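Local atomic coordinates of plasma serine protease inhibitor (Homo sapiens, PDB entry 3DY0), a protein that inhibits serine proteases of blood plasma and other body fluids in a heparin-dependent way, binding them irreversibly through their active-site serine. Residues Tyr17-Ser22 against Glu279-Ser284; Leu43-Gly48 against Lys114-Ala119; Asp186-Val189 against Thr193-Arg196. One frame throughout, in Å; residues are numbered along the deposited sequence. Where two conformers were deposited one is given.

Contact 1: residues Tyr17-Ser22 against Glu279-Ser284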
loop_
_atom_site.group_PDB
_atom_site.type_symbol
_atom_site.label_atom_id
_atom_site.label_comp_id
_atom_site.label_asym_id
_atom_site.label_seq_id
_atom_site.Cartn_x
_atom_site.Cartn_y
_atom_site.Cartn_z
ATOM N N TYR A 17 -0.244 3.501 9.024
ATOM C CA TYR A 17 -0.780 4.756 8.517
ATOM C C TYR A 17 -0.474 5.888 9.495
ATOM O O TYR A 17 0.022 6.943 9.105
ATOM C CB TYR A 17 -2.298 4.677 8.329
ATOM C CG TYR A 17 -2.889 6.026 7.995
ATOM C CD1 TYR A 17 -2.959 6.476 6.675
ATOM C CD2 TYR A 17 -3.263 6.909 9.011
ATOM C CE1 TYR A 17 -3.382 7.778 6.378
ATOM C CE2 TYR A 17 -3.674 8.202 8.729
ATOM C CZ TYR A 17 -3.732 8.633 7.415
ATOM O OH TYR A 17 -4.104 9.930 7.152
ATOM N N ARG A 18 -0.786 5.667 10.769
ATOM C CA ARG A 18 -0.556 6.691 11.779
ATOM C C ARG A 18 0.916 7.068 11.936
ATOM O O ARG A 18 1.233 8.237 12.152
ATOM C CB ARG A 18 -1.153 6.256 13.122
ATOM C CG ARG A 18 -2.671 6.429 13.190
ATOM C CD ARG A 18 -3.222 6.048 14.566
ATOM N NE ARG A 18 -3.273 4.603 14.754
ATOM C CZ ARG A 18 -4.295 3.835 14.386
ATOM N NH1 ARG A 18 -5.366 4.377 13.814
ATOM N NH2 ARG A 18 -4.243 2.526 14.582
ATOM N N ALA A 19 1.812 6.091 11.820
ATOM C CA ALA A 19 3.242 6.373 11.929
ATOM C C ALA A 19 3.665 7.295 10.784
ATOM O O ALA A 19 4.413 8.257 10.986
ATOM C CB ALA A 19 4.041 5.072 11.879
ATOM N N LEU A 20 3.183 6.997 9.579
ATOM C CA LEU A 20 3.507 7.809 8.412
ATOM C C LEU A 20 2.923 9.214 8.545
ATOM O O LEU A 20 3.597 10.207 8.263
ATOM C CB LEU A 20 2.970 7.141 7.141
ATOM C CG LEU A 20 3.609 5.795 6.793
ATOM C CD1 LEU A 20 2.975 5.257 5.510
ATOM C CD2 LEU A 20 5.119 5.969 6.626
ATOM N N ALA A 21 1.672 9.296 8.988
ATOM C CA ALA A 21 1.000 10.582 9.154
ATOM C C ALA A 21 1.708 11.453 10.183
ATOM O O ALA A 21 1.867 12.662 9.990
ATOM C CB ALA A 21 -0.450 10.358 9.572
ATOM N N SER A 22 2.130 10.835 11.279
ATOM C CA SER A 22 2.817 11.560 12.338
ATOM C C SER A 22 4.196 12.024 11.902
ATOM O O SER A 22 4.673 13.071 12.346
ATOM C CB SER A 22 2.941 10.684 13.585
ATOM O OG SER A 22 1.675 10.497 14.194
ATOM N N GLU A 279 12.276 1.283 6.795
ATOM C CA GLU A 279 13.158 0.818 7.858
ATOM C C GLU A 279 13.202 1.835 8.995
ATOM O O GLU A 279 13.521 1.496 10.135
ATOM C CB GLU A 279 14.572 0.543 7.321
ATOM C CG GLU A 279 15.391 1.762 6.932
ATOM C CD GLU A 279 15.087 2.286 5.546
ATOM O OE1 GLU A 279 15.795 3.224 5.116
ATOM O OE2 GLU A 279 14.157 1.767 4.881
ATOM N N LYS A 280 12.861 3.082 8.688
ATOM C CA LYS A 280 12.862 4.130 9.703
ATOM C C LYS A 280 11.506 4.221 10.393
ATOM O O LYS A 280 11.384 4.800 11.475
ATOM C CB LYS A 280 13.202 5.478 9.066
ATOM C CG LYS A 280 14.571 5.526 8.410
ATOM N N VAL A 281 10.495 3.623 9.768
ATOM C CA VAL A 281 9.130 3.655 10.275
ATOM C C VAL A 281 8.675 2.396 11.009
ATOM O O VAL A 281 8.057 2.475 12.071
ATOM C CB VAL A 281 8.141 3.908 9.109
ATOM C CG1 VAL A 281 6.723 4.011 9.631
ATOM C CG2 VAL A 281 8.540 5.176 8.356
ATOM N N LEU A 282 8.981 1.235 10.444
ATOM C CA LEU A 282 8.549 -0.023 11.041
ATOM C C LEU A 282 8.927 -0.246 12.506
ATOM O O LEU A 282 8.224 -0.955 13.229
ATOM C CB LEU A 282 9.000 -1.189 10.157
ATOM C CG LEU A 282 8.225 -1.203 8.830
ATOM C CD1 LEU A 282 8.813 -2.231 7.885
ATOM C CD2 LEU A 282 6.755 -1.499 9.100
ATOM N N PRO A 283 10.046 0.334 12.969
ATOM C CA PRO A 283 10.361 0.108 14.381
ATOM C C PRO A 283 9.217 0.617 15.272
ATOM O O PRO A 283 9.073 0.187 16.416
ATOM C CB PRO A 283 11.653 0.895 14.568
ATOM C CG PRO A 283 12.335 0.692 13.256
ATOM C CD PRO A 283 11.208 0.893 12.254
ATOM N N SER A 284 8.401 1.524 14.732
ATOM C CA SER A 284 7.265 2.075 15.471
ATOM C C SER A 284 6.194 1.012 15.675
ATOM O O SER A 284 5.314 1.156 16.527
ATOM C CB SER A 284 6.660 3.269 14.726
ATOM O OG SER A 284 7.549 4.367 14.728
#

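Contact 2: residues Leu43-Gly48 against Lys114-Ala119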
loop_
_atom_site.group_PDB
_atom_site.type_symbol
_atom_site.label_atom_id
_atom_site.label_comp_id
_atom_site.label_asym_id
_atom_site.label_seq_id
_atom_site.Cartn_x
_atom_site.Cartn_y
_atom_site.Cartn_z
ATOM N N LEU A 43 9.490 -11.825 4.048
ATOM C CA LEU A 43 10.687 -11.623 4.852
ATOM C C LEU A 43 10.700 -12.588 6.040
ATOM O O LEU A 43 11.753 -13.116 6.403
ATOM C CB LEU A 43 10.751 -10.172 5.343
ATOM C CG LEU A 43 11.952 -9.757 6.198
ATOM C CD1 LEU A 43 13.253 -10.028 5.444
ATOM C CD2 LEU A 43 11.837 -8.278 6.543
ATOM N N SER A 44 9.533 -12.837 6.632
ATOM C CA SER A 44 9.455 -13.740 7.779
ATOM C C SER A 44 9.832 -15.177 7.422
ATOM O O SER A 44 10.231 -15.948 8.294
ATOM C CB SER A 44 8.052 -13.714 8.409
ATOM O OG SER A 44 7.109 -14.478 7.671
ATOM N N LEU A 45 9.723 -15.537 6.146
ATOM C CA LEU A 45 10.056 -16.895 5.723
ATOM C C LEU A 45 11.491 -17.265 6.065
ATOM O O LEU A 45 11.787 -18.424 6.369
ATOM C CB LEU A 45 9.845 -17.058 4.218
ATOM C CG LEU A 45 8.398 -17.100 3.720
ATOM C CD1 LEU A 45 8.398 -17.124 2.193
ATOM C CD2 LEU A 45 7.684 -18.331 4.283
ATOM N N GLY A 46 12.380 -16.280 6.015
ATOM C CA GLY A 46 13.775 -16.548 6.313
ATOM C C GLY A 46 14.260 -15.913 7.598
ATOM O O GLY A 46 15.466 -15.777 7.807
ATOM N N ALA A 47 13.327 -15.521 8.459
ATOM C CA ALA A 47 13.684 -14.903 9.730
ATOM C C ALA A 47 13.594 -15.922 10.857
ATOM O O ALA A 47 12.890 -16.925 10.746
ATOM C CB ALA A 47 12.759 -13.728 10.018
ATOM N N GLY A 48 14.311 -15.659 11.944
ATOM C CA GLY A 48 14.278 -16.563 13.076
ATOM C C GLY A 48 14.180 -15.821 14.394
ATOM O O GLY A 48 14.267 -14.597 14.428
ATOM N N LYS A 114 9.016 -19.430 -4.177
ATOM C CA LYS A 114 8.450 -19.827 -5.461
ATOM C C LYS A 114 7.069 -20.459 -5.316
ATOM O O LYS A 114 6.161 -20.161 -6.091
ATOM C CB LYS A 114 9.401 -20.794 -6.179
ATOM C CG LYS A 114 10.683 -20.125 -6.670
ATOM C CD LYS A 114 11.643 -21.111 -7.334
ATOM C CE LYS A 114 12.927 -20.411 -7.774
ATOM N NZ LYS A 114 13.926 -21.366 -8.342
ATOM N N THR A 115 6.908 -21.316 -4.312
ATOM C CA THR A 115 5.644 -22.012 -4.085
ATOM C C THR A 115 4.538 -21.173 -3.452
ATOM O O THR A 115 3.401 -21.173 -3.923
ATOM C CB THR A 115 5.860 -23.255 -3.201
ATOM O OG1 THR A 115 6.785 -24.139 -3.844
ATOM C CG2 THR A 115 4.542 -23.990 -2.975
ATOM N N LEU A 116 4.873 -20.469 -2.377
ATOM C CA LEU A 116 3.899 -19.653 -1.668
ATOM C C LEU A 116 3.674 -18.276 -2.274
ATOM O O LEU A 116 2.546 -17.789 -2.313
ATOM C CB LEU A 116 4.327 -19.484 -0.209
ATOM C CG LEU A 116 4.368 -20.749 0.651
ATOM C CD1 LEU A 116 5.020 -20.432 1.987
ATOM C CD2 LEU A 116 2.957 -21.284 0.851
ATOM N N TYR A 117 4.740 -17.645 -2.754
ATOM C CA TYR A 117 4.601 -16.303 -3.298
ATOM C C TYR A 117 4.825 -16.138 -4.796
ATOM O O TYR A 117 4.881 -15.013 -5.299
ATOM C CB TYR A 117 5.492 -15.349 -2.491
ATOM C CG TYR A 117 5.002 -15.205 -1.064
ATOM C CD1 TYR A 117 5.405 -16.095 -0.065
ATOM C CD2 TYR A 117 4.059 -14.235 -0.737
ATOM C CE1 TYR A 117 4.874 -16.023 1.222
ATOM C CE2 TYR A 117 3.519 -14.154 0.540
ATOM C CZ TYR A 117 3.926 -15.050 1.514
ATOM O OH TYR A 117 3.353 -14.990 2.765
ATOM N N LEU A 118 4.920 -17.263 -5.504
ATOM C CA LEU A 118 5.114 -17.275 -6.954
ATOM C C LEU A 118 6.217 -16.313 -7.358
ATOM O O LEU A 118 6.129 -15.649 -8.393
ATOM C CB LEU A 118 3.812 -16.878 -7.658
ATOM C CG LEU A 118 2.555 -17.619 -7.198
ATOM C CD1 LEU A 118 1.347 -17.135 -7.992
ATOM C CD2 LEU A 118 2.754 -19.114 -7.371
ATOM N N ALA A 119 7.264 -16.250 -6.544
ATOM C CA ALA A 119 8.362 -15.332 -6.794
ATOM C C ALA A 119 9.239 -15.676 -7.983
ATOM O O ALA A 119 9.561 -16.836 -8.223
ATOM C CB ALA A 119 9.218 -15.201 -5.545
#

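Contact 3: residues Asp186-Val189 against Thr193-Arg196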
loop_
_atom_site.group_PDB
_atom_site.type_symbol
_atom_site.label_atom_id
_atom_site.label_comp_id
_atom_site.label_asym_id
_atom_site.label_seq_id
_atom_site.Cartn_x
_atom_site.Cartn_y
_atom_site.Cartn_z
ATOM N N ASP A 186 -12.175 25.857 -4.955
ATOM C CA ASP A 186 -11.203 26.040 -3.888
ATOM C C ASP A 186 -11.151 24.797 -3.004
ATOM O O ASP A 186 -12.189 24.210 -2.676
ATOM C CB ASP A 186 -11.588 27.233 -3.007
ATOM C CG ASP A 186 -11.338 28.576 -3.672
ATOM O OD1 ASP A 186 -10.935 28.615 -4.851
ATOM O OD2 ASP A 186 -11.551 29.602 -2.993
ATOM N N PHE A 187 -9.945 24.392 -2.624
ATOM C CA PHE A 187 -9.767 23.252 -1.734
ATOM C C PHE A 187 -9.057 23.809 -0.508
ATOM O O PHE A 187 -7.977 24.396 -0.614
ATOM C CB PHE A 187 -8.920 22.156 -2.391
ATOM C CG PHE A 187 -8.752 20.928 -1.537
ATOM C CD1 PHE A 187 -7.751 20.857 -0.571
ATOM C CD2 PHE A 187 -9.615 19.843 -1.689
ATOM C CE1 PHE A 187 -7.609 19.723 0.234
ATOM C CE2 PHE A 187 -9.482 18.707 -0.891
ATOM C CZ PHE A 187 -8.480 18.646 0.068
ATOM N N TYR A 188 -9.666 23.630 0.657
ATOM C CA TYR A 188 -9.094 24.165 1.881
ATOM C C TYR A 188 -8.180 23.205 2.620
ATOM O O TYR A 188 -8.640 22.361 3.389
ATOM C CB TYR A 188 -10.221 24.647 2.802
ATOM C CG TYR A 188 -11.187 25.565 2.087
ATOM C CD1 TYR A 188 -12.240 25.046 1.332
ATOM C CD2 TYR A 188 -10.998 26.944 2.093
ATOM C CE1 TYR A 188 -13.076 25.879 0.593
ATOM C CE2 TYR A 188 -11.827 27.788 1.356
ATOM C CZ TYR A 188 -12.862 27.249 0.607
ATOM O OH TYR A 188 -13.671 28.074 -0.143
ATOM N N VAL A 189 -6.878 23.329 2.371
ATOM C CA VAL A 189 -5.894 22.487 3.043
ATOM C C VAL A 189 -6.071 22.768 4.534
ATOM O O VAL A 189 -5.986 21.864 5.366
ATOM C CB VAL A 189 -4.469 22.844 2.575
ATOM C CG1 VAL A 189 -3.445 21.996 3.302
ATOM C CG2 VAL A 189 -4.367 22.627 1.068
ATOM N N THR A 193 -5.113 28.061 4.272
ATOM C CA THR A 193 -4.344 27.608 3.118
ATOM C C THR A 193 -5.296 27.013 2.091
ATOM O O THR A 193 -5.884 25.953 2.312
ATOM C CB THR A 193 -3.300 26.557 3.527
ATOM O OG1 THR A 193 -2.419 27.127 4.505
ATOM C CG2 THR A 193 -2.482 26.119 2.321
ATOM N N VAL A 194 -5.430 27.702 0.965
ATOM C CA VAL A 194 -6.341 27.291 -0.092
ATOM C C VAL A 194 -5.627 27.001 -1.403
ATOM O O VAL A 194 -4.718 27.727 -1.797
ATOM C CB VAL A 194 -7.392 28.399 -0.346
ATOM C CG1 VAL A 194 -8.524 27.866 -1.208
ATOM C CG2 VAL A 194 -7.923 28.923 0.976
ATOM N N VAL A 195 -6.054 25.937 -2.076
ATOM C CA VAL A 195 -5.469 25.543 -3.353
ATOM C C VAL A 195 -6.572 25.330 -4.384
ATOM O O VAL A 195 -7.649 24.829 -4.060
ATOM C CB VAL A 195 -4.657 24.236 -3.217
ATOM C CG1 VAL A 195 -4.069 23.842 -4.566
ATOM C CG2 VAL A 195 -3.554 24.419 -2.190
ATOM N N ARG A 196 -6.301 25.721 -5.625
ATOM C CA ARG A 196 -7.268 25.566 -6.709
ATOM C C ARG A 196 -7.192 24.142 -7.259
ATOM O O ARG A 196 -6.103 23.645 -7.550
ATOM C CB ARG A 196 -6.944 26.568 -7.821
ATOM C CG ARG A 196 -8.064 26.816 -8.807
ATOM C CD ARG A 196 -9.209 27.544 -8.138
ATOM N NE ARG A 196 -10.149 28.084 -9.114
ATOM C CZ ARG A 196 -11.299 28.665 -8.793
ATOM N NH1 ARG A 196 -12.096 29.133 -9.743
ATOM N NH2 ARG A 196 -11.653 28.771 -7.519
#

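Contact 1: residues Tyr17-Ser22 against Glu279-Ser284
A19 and L20 meet V281 in a small, apolar contact. The methyl of A19 comes closest, with CB 3.7 Å from V281 CG1. The CA atoms of A19 and V281 are 6.7 Å apart, close enough for an alanine methyl to reach the valine. L20 touches the same valine with one branch. Its CD2 sits 3.9 Å from V281 CG2, and V281 CG1 is equally near. The two side chains cross at about a right angle. V281 has CG1 anti to its backbone N (chi1 -177°), which turns that methyl to the helix while CG2 also stays within reach of L20. S284 adds a looser contact, with CB 4.3 Å from A19 CB.

Among the polar groups, R18 forms a salt bridge with D15 and hydrogen-bonds the carbonyls of E243 and L246, outside the contact.

The contact joins helix 12-23 to the connection between strands 259-277 and 307-319. Y17, L20 and A21 also pack on strand 29-31, and L282 packs on M311 of strand 307-319.

Contact 2: residues Leu43-Gly48 against Lys114-Ala119
L45 extends its two methyl branches to two different partners, L116 and Y117. CD1 goes to the tyrosine and CD2 to the leucine, so one side chain bridges two consecutive residues.

L45 approaches the Y117 ring obliquely, with its CD1 3.8 Å from Y117 CE1 and 3.9 Å from Y117 CD1. The methyl touches two neighbouring ring carbons at a slant. The leucine pair is looser: L45 CD2 is 4.1 Å from L116 CD1, and these two side chains are also skewed to each other. In L45, CG lies beside the backbone N and anti to the carbonyl carbon (chi1 -72°), which carries the fork toward L116 and Y117. Both of these residues also direct their CB toward the segment that holds L45. The backbones stay well apart, with the nearest CA atoms, those of L45 and L116, 10.0 Å from each other. The contact is made by side chains alone.

The ring of Y117 is also held at its far end, where OH hydrogen-bonds H72 ND1 of helix 65-81. M38, A41 and M42 of helix 33-45 pack on Y117 as well, while L45 has further apolar partners in F109, A112 and M113 of helix 107-117.

The last part of helix 33-45 thus packs on the last part of helix 107-117. These are probably helices B and E of the serpin fold, with helix 65-81, probably helix D, beside them.

Contact 3: residues Asp186-Val189 against Thr193-Arg196
F187 and V195 form the hydrogen-bonded pair at the centre of this antiparallel contact. F187 N donates to V195 O at 2.7 Å, and V195 N returns a bond to F187 O at 2.9 Å. The CA of V194 adds a CA-H...O contact to F187 O. Toward the turn, V189 N makes a weak bond to T193 O. V189 CG2 lies 3.8 Å from V195 CG2.

The non-hydrogen-bonded pairs D186-R196 and Y188-V194 put their side chains on one face. There R196 NH2 forms a salt bridge to D186 OD1 at 2.8 Å. The arginine chain is bent at chi2 (68°), which brings its end over to D186 on the neighbouring strand. The oxygen lies near the guanidinium plane, at its edge. The nitrogen meets the syn side of OD1 from 34° out of the carboxylate plane, and the two flat groups are turned 64° apart. V194 lies on the same face, with CG1 3.6 Å from D186 CB. Its other branch, CG2, is 3.8 Å from Y188 CD2, the two side chains lying alongside.

Further out, T190 OG1 accepts the N-H of T193. The bound peptide hydrogen-bonds the Y188 backbone, and its own backbone packs against F187 and V195.

The arrangement is a beta hairpin, probably strand 4 and, in the first part of 194-211, strand 3 of serpin sheet C.

Overall arrangement
The three contacts mark separate parts of one serpin body. Contact 1 is the most central, its centre about 13 Å from the centre of the chain. The centres of contacts 1 and 2 are about 24 Å apart, their nearest atoms about 7 Å. The centres of contacts 1 and 3 are about 27 Å apart, their nearest atoms about 12 Å. Contacts 2 and 3 lie on opposite sides of the chain's centre, about 45 Å apart between centres and about 34 Å between nearest atoms. Along the chain, both fall between the two segments of contact 1. The bound peptide packs on Y17, in the first segment of contact 1, and on several residues of contact 3.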